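Local coordinates for protein alpha-fucosidase (Bifidobacterium bifidum, PDB 2EAB) that probably hydrolyses terminal alpha-1,2-linked L-fucose, this chain being the calcium-binding catalytic piece of a longer bacterial protein, at residues Asn424-Tyr429 / Pro509-Asn514; Met482-Asn487 / Trp503-Val508. All coordinates share one frame; numbering follows the deposited sequence.

Interaction 1: residues Asn424-Tyr429 / Pro509-Asn514; sequences NLQMNY and PWILQN
Gln426 lies across the indole of Trp510, and this CH-pi contact is the centre of a buried helix-to-helix packing in the glycoside hydrolase family 95 catalytic region, which in this family is an (alpha/alpha)6 barrel. The axes of the two segments, 424-428 and 509-514, run nearly parallel, at 6°, and come within 9.5 Å of each other. The bond from CA to CB of Gln426 is directed toward the second helix, and its backbone comes close to that of Ile511, with the two CA atoms 5.9 Å apart. CG of Gln426 sits over one face of the indole, 3.5 Å from the centroid of the five-membered ring of Trp510. Beyond it the chain bends at chi2 (82°), which carries the amide along the same aromatic surface instead of straight away from the helix; the amide plane is tilted 33° from that of the ring. NE2 of Gln426 thereby comes 3.6 Å from Trp510 CB, while it gives its hydrogen bond to the backbone oxygen of Met421. The amide is held by that bond while CG rests on the indole. Replacing Trp510 by an alanine would probably open a gap beneath Gln426 CG and leave the bent glutamine chain without the flat surface it lies on. Asn514, one helical turn beyond Trp510, also crosses the glutamine chain at about a right angle. Ile511 adds an aliphatic contact beside it, reaching out with its CG1 branch, and helix 442-450 covers this side through Leu444 and Val448. The terminal CD1 of Ile511 touches Gln426 CG at 3.9 Å and Leu425 CG at 4.0 Å.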
loop_
_atom_site.group_PDB
_atom_site.type_symbol
_atom_site.label_atom_id
_atom_site.label_comp_id
_atom_site.label_asym_id
_atom_site.label_seq_id
_atom_site.Cartn_x
_atom_site.Cartn_y
_atom_site.Cartn_z
ATOM N N ASN A 424 -0.770 -1.214 7.317
ATOM C CA ASN A 424 -0.005 -0.305 6.468
ATOM C C ASN A 424 0.244 -0.864 5.077
ATOM O O ASN A 424 -0.065 -0.213 4.079
ATOM C CB ASN A 424 1.319 0.080 7.124
ATOM C CG ASN A 424 1.140 0.637 8.519
ATOM O OD1 ASN A 424 0.991 1.852 8.711
ATOM N ND2 ASN A 424 1.121 -0.238 9.497
ATOM N N LEU A 425 0.780 -2.078 5.013
ATOM C CA LEU A 425 1.006 -2.721 3.724
ATOM C C LEU A 425 -0.316 -2.949 2.991
ATOM O O LEU A 425 -0.394 -2.798 1.766
ATOM C CB LEU A 425 1.780 -4.030 3.899
ATOM C CG LEU A 425 2.208 -4.732 2.608
ATOM C CD1 LEU A 425 3.133 -3.854 1.769
ATOM C CD2 LEU A 425 2.852 -6.074 2.908
ATOM N N GLN A 426 -1.352 -3.302 3.748
ATOM C CA GLN A 426 -2.697 -3.427 3.197
ATOM C C GLN A 426 -3.114 -2.127 2.513
ATOM O O GLN A 426 -3.589 -2.140 1.375
ATOM C CB GLN A 426 -3.699 -3.782 4.297
ATOM C CG GLN A 426 -3.619 -5.222 4.807
ATOM C CD GLN A 426 -2.542 -5.473 5.857
ATOM O OE1 GLN A 426 -1.820 -4.560 6.285
ATOM N NE2 GLN A 426 -2.442 -6.726 6.287
ATOM N N MET A 427 -2.937 -1.006 3.212
ATOM C CA MET A 427 -3.310 0.304 2.688
ATOM C C MET A 427 -2.559 0.657 1.404
ATOM O O MET A 427 -3.139 1.237 0.480
ATOM C CB MET A 427 -3.110 1.381 3.750
ATOM C CG MET A 427 -3.720 2.716 3.368
ATOM S SD MET A 427 -3.699 3.942 4.675
ATOM C CE MET A 427 -4.564 3.068 5.989
ATOM N N ASN A 428 -1.279 0.292 1.342
ATOM C CA ASN A 428 -0.484 0.505 0.134
ATOM C C ASN A 428 -1.134 -0.125 -1.091
ATOM O O ASN A 428 -0.925 0.342 -2.212
ATOM C CB ASN A 428 0.916 -0.094 0.283
ATOM C CG ASN A 428 1.827 0.713 1.188
ATOM O OD1 ASN A 428 1.396 1.611 1.909
ATOM N ND2 ASN A 428 3.107 0.362 1.173
ATOM N N TYR A 429 -1.881 -1.205 -0.867
ATOM C CA TYR A 429 -2.545 -1.936 -1.943
ATOM C C TYR A 429 -4.067 -1.866 -1.888
ATOM O O TYR A 429 -4.763 -2.786 -2.341
ATOM C CB TYR A 429 -1.996 -3.377 -2.049
ATOM C CG TYR A 429 -0.557 -3.345 -2.502
ATOM C CD1 TYR A 429 -0.240 -3.339 -3.859
ATOM C CD2 TYR A 429 0.485 -3.245 -1.581
ATOM C CE1 TYR A 429 1.081 -3.259 -4.285
ATOM C CE2 TYR A 429 1.806 -3.168 -1.999
ATOM C CZ TYR A 429 2.096 -3.172 -3.349
ATOM O OH TYR A 429 3.410 -3.087 -3.745
ATOM N N PRO A 509 -4.292 -13.613 7.030
ATOM C CA PRO A 509 -5.642 -13.429 6.486
ATOM C C PRO A 509 -5.876 -12.036 5.881
ATOM O O PRO A 509 -6.368 -11.925 4.761
ATOM C CB PRO A 509 -6.537 -13.675 7.707
ATOM C CG PRO A 509 -5.786 -14.719 8.486
ATOM C CD PRO A 509 -4.317 -14.379 8.295
ATOM N N TRP A 510 -5.509 -10.978 6.596
ATOM C CA TRP A 510 -5.763 -9.634 6.096
ATOM C C TRP A 510 -5.052 -9.344 4.769
ATOM O O TRP A 510 -5.692 -8.916 3.807
ATOM C CB TRP A 510 -5.396 -8.594 7.143
ATOM C CG TRP A 510 -5.963 -7.228 6.886
ATOM C CD1 TRP A 510 -6.669 -6.801 5.789
ATOM C CD2 TRP A 510 -5.844 -6.105 7.747
ATOM N NE1 TRP A 510 -7.007 -5.480 5.932
ATOM C CE2 TRP A 510 -6.502 -5.023 7.123
ATOM C CE3 TRP A 510 -5.238 -5.905 8.996
ATOM C CZ2 TRP A 510 -6.585 -3.759 7.715
ATOM C CZ3 TRP A 510 -5.324 -4.657 9.586
ATOM C CH2 TRP A 510 -5.985 -3.596 8.943
ATOM N N ILE A 511 -3.742 -9.572 4.705
ATOM C CA ILE A 511 -3.028 -9.309 3.455
ATOM C C ILE A 511 -3.531 -10.214 2.324
ATOM O O ILE A 511 -3.492 -9.824 1.160
ATOM C CB ILE A 511 -1.485 -9.383 3.628
ATOM C CG1 ILE A 511 -0.771 -8.573 2.538
ATOM C CG2 ILE A 511 -0.990 -10.828 3.671
ATOM C CD1 ILE A 511 -0.995 -7.065 2.637
ATOM N N LEU A 512 -4.024 -11.402 2.668
ATOM C CA LEU A 512 -4.664 -12.255 1.668
ATOM C C LEU A 512 -5.894 -11.623 1.027
ATOM O O LEU A 512 -6.251 -11.981 -0.103
ATOM C CB LEU A 512 -4.981 -13.638 2.226
ATOM C CG LEU A 512 -3.752 -14.539 2.409
ATOM C CD1 LEU A 512 -4.115 -15.756 3.246
ATOM C CD2 LEU A 512 -3.131 -14.959 1.085
ATOM N N GLN A 513 -6.548 -10.699 1.727
ATOM C CA GLN A 513 -7.631 -9.950 1.087
ATOM C C GLN A 513 -7.118 -9.158 -0.107
ATOM O O GLN A 513 -7.716 -9.197 -1.185
ATOM C CB GLN A 513 -8.326 -9.005 2.055
ATOM C CG GLN A 513 -9.182 -9.690 3.094
ATOM C CD GLN A 513 -10.085 -8.727 3.835
ATOM O OE1 GLN A 513 -10.711 -7.863 3.230
ATOM N NE2 GLN A 513 -10.179 -8.892 5.151
ATOM N N ASN A 514 -6.014 -8.434 0.084
ATOM C CA ASN A 514 -5.426 -7.663 -1.012
ATOM C C ASN A 514 -5.046 -8.567 -2.176
ATOM O O ASN A 514 -5.203 -8.201 -3.340
ATOM C CB ASN A 514 -4.170 -6.913 -0.554
ATOM C CG ASN A 514 -4.452 -5.831 0.465
ATOM O OD1 ASN A 514 -4.499 -4.641 0.132
ATOM N ND2 ASN A 514 -4.599 -6.226 1.711
#

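Interaction 2: residues Met482-Asn487 / Trp503-Val508; sequences MAHTEN and WSPAAV
With CG turned anti to the carbonyl carbon (chi1 -70°), the imidazole of His484 leans over the indole of Trp503, while the OG of Ser504, placed between its own backbone N and carbonyl carbon, faces Thr485. The two rings meet obliquely, their planes 44° apart, and NE2 of His484 lies over one indole face, toward the rim, 3.4 Å from Trp503 CE3. A hydrogen bond from ND1 to the carbonyl oxygen of Thr493 fixes the rotation of the imidazole. Met482 reaches the same indole by an extended chain that bends only at its end: SD is 5.2 Å from the centroid of the six-membered ring of Trp503, an oblique Met-aromatic contact, and CE touches Pro505 CB at 3.9 Å. The loop of 503-508 makes a type I beta turn from Ser504 to Ala507 as it enters helix 507-520, and past the turn Val508 CG2 packs on Ala483 CB at 3.6 Å. One hydrogen bond and one weak CA-H...O contact join the two segments. OG1 of Thr485 and OG of Ser504 share a short hydrogen bond of 2.6 Å, and the CA-H of Pro505 points almost straight (169°) at the oxygen of Ala483, 3.5 Å from CA to O. Because that buried carbonyl has no conventional hydrogen-bond partner in the model, the weak CH contact is likely to offer it some electrostatic compensation.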
loop_
_atom_site.group_PDB
_atom_site.type_symbol
_atom_site.label_atom_id
_atom_site.label_comp_id
_atom_site.label_asym_id
_atom_site.label_seq_id
_atom_site.Cartn_x
_atom_site.Cartn_y
_atom_site.Cartn_z
ATOM N N MET A 482 2.448 -18.787 9.064
ATOM C CA MET A 482 2.096 -17.773 10.033
ATOM C C MET A 482 3.089 -16.621 9.924
ATOM O O MET A 482 4.291 -16.841 9.798
ATOM C CB MET A 482 2.132 -18.379 11.439
ATOM C CG MET A 482 1.739 -17.419 12.544
ATOM S SD MET A 482 2.001 -18.131 14.178
ATOM C CE MET A 482 0.320 -18.309 14.791
ATOM N N ALA A 483 2.567 -15.397 9.957
ATOM C CA ALA A 483 3.385 -14.191 10.011
ATOM C C ALA A 483 2.614 -13.140 10.790
ATOM O O ALA A 483 1.407 -13.280 11.016
ATOM C CB ALA A 483 3.746 -13.695 8.622
ATOM N N HIS A 484 3.312 -12.078 11.177
ATOM C CA HIS A 484 2.768 -11.116 12.113
ATOM C C HIS A 484 2.837 -9.687 11.551
ATOM O O HIS A 484 2.624 -9.499 10.354
ATOM C CB HIS A 484 3.449 -11.341 13.461
ATOM C CG HIS A 484 3.030 -12.621 14.107
ATOM N ND1 HIS A 484 3.635 -13.843 13.881
ATOM C CD2 HIS A 484 2.000 -12.862 14.945
ATOM C CE1 HIS A 484 3.002 -14.775 14.577
ATOM N NE2 HIS A 484 2.010 -14.200 15.234
ATOM N N THR A 485 3.065 -8.681 12.397
ATOM C CA THR A 485 3.039 -7.288 11.942
ATOM C C THR A 485 4.326 -6.883 11.222
ATOM O O THR A 485 4.305 -6.494 10.054
ATOM C CB THR A 485 2.744 -6.303 13.100
ATOM O OG1 THR A 485 1.410 -6.513 13.578
ATOM C CG2 THR A 485 2.872 -4.865 12.632
ATOM N N GLU A 486 5.444 -6.946 11.937
ATOM C CA GLU A 486 6.707 -6.464 11.400
ATOM C C GLU A 486 7.335 -7.522 10.513
ATOM O O GLU A 486 7.722 -8.586 10.989
ATOM C CB GLU A 486 7.670 -6.094 12.522
ATOM C CG GLU A 486 7.162 -5.011 13.444
ATOM C CD GLU A 486 8.249 -4.498 14.353
ATOM O OE1 GLU A 486 9.112 -5.302 14.776
ATOM O OE2 GLU A 486 8.244 -3.283 14.652
ATOM N N ASN A 487 7.429 -7.206 9.225
ATOM C CA ASN A 487 7.988 -8.090 8.219
ATOM C C ASN A 487 9.118 -7.399 7.471
ATOM O O ASN A 487 9.297 -6.179 7.574
ATOM C CB ASN A 487 6.877 -8.579 7.290
ATOM C CG ASN A 487 6.081 -9.707 7.906
ATOM O OD1 ASN A 487 6.452 -10.873 7.779
ATOM N ND2 ASN A 487 5.005 -9.369 8.608
ATOM N N TRP A 503 2.506 -9.466 18.127
ATOM C CA TRP A 503 1.722 -10.655 17.790
ATOM C C TRP A 503 0.450 -10.252 17.065
ATOM O O TRP A 503 -0.355 -9.490 17.597
ATOM C CB TRP A 503 1.379 -11.433 19.063
ATOM C CG TRP A 503 0.483 -12.617 18.839
ATOM C CD1 TRP A 503 -0.884 -12.618 18.793
ATOM C CD2 TRP A 503 0.892 -13.975 18.638
ATOM N NE1 TRP A 503 -1.350 -13.893 18.586
ATOM C CE2 TRP A 503 -0.282 -14.744 18.477
ATOM C CE3 TRP A 503 2.134 -14.619 18.587
ATOM C CZ2 TRP A 503 -0.249 -16.124 18.262
ATOM C CZ3 TRP A 503 2.166 -15.986 18.361
ATOM C CH2 TRP A 503 0.983 -16.723 18.201
ATOM N N SER A 504 0.275 -10.768 15.853
ATOM C CA SER A 504 -0.919 -10.490 15.075
ATOM C C SER A 504 -1.033 -11.450 13.903
ATOM O O SER A 504 -0.871 -11.041 12.759
ATOM C CB SER A 504 -0.897 -9.051 14.559
ATOM O OG SER A 504 0.186 -8.851 13.663
ATOM N N PRO A 505 -1.332 -12.727 14.177
ATOM C CA PRO A 505 -1.330 -13.698 13.090
ATOM C C PRO A 505 -2.443 -13.496 12.070
ATOM O O PRO A 505 -2.346 -14.025 10.960
ATOM C CB PRO A 505 -1.479 -15.039 13.809
ATOM C CG PRO A 505 -2.136 -14.712 15.098
ATOM C CD PRO A 505 -1.631 -13.353 15.476
ATOM N N ALA A 506 -3.486 -12.745 12.424
ATOM C CA ALA A 506 -4.530 -12.431 11.450
ATOM C C ALA A 506 -4.041 -11.461 10.370
ATOM O O ALA A 506 -4.765 -11.194 9.406
ATOM C CB ALA A 506 -5.787 -11.911 12.132
ATOM N N ALA A 507 -2.815 -10.956 10.525
ATOM C CA ALA A 507 -2.167 -10.167 9.485
ATOM C C ALA A 507 -2.116 -10.922 8.155
ATOM O O ALA A 507 -2.223 -10.309 7.085
ATOM C CB ALA A 507 -0.765 -9.781 9.919
ATOM N N VAL A 508 -1.928 -12.241 8.214
ATOM C CA VAL A 508 -1.871 -13.043 6.988
ATOM C C VAL A 508 -3.246 -13.150 6.307
ATOM O O VAL A 508 -3.376 -12.768 5.147
ATOM C CB VAL A 508 -1.167 -14.413 7.196
ATOM C CG1 VAL A 508 -1.245 -15.253 5.929
ATOM C CG2 VAL A 508 0.281 -14.197 7.600
#

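In the fold
Both contacts are buried and both use helix 507-520: interaction 2 grips the turn leading into it and its first residues, interaction 1 the turns that follow. Along the chain interaction 2 is nested within the loop closed by interaction 1, and their centres lie 11 Å apart. They meet where Gln426 NE2 packs 3.7 Å from Ala507 O. Interaction 1 lies nearer the middle of the chain and pairs two helices by glutamine-on-indole and aliphatic packing, with the side chain of Tyr429 about 6 Å from the bound calcium ion. Interaction 2, farther out and away from the annotated sites, joins loops through an aromatic and sulfur cluster and paired hydroxyls.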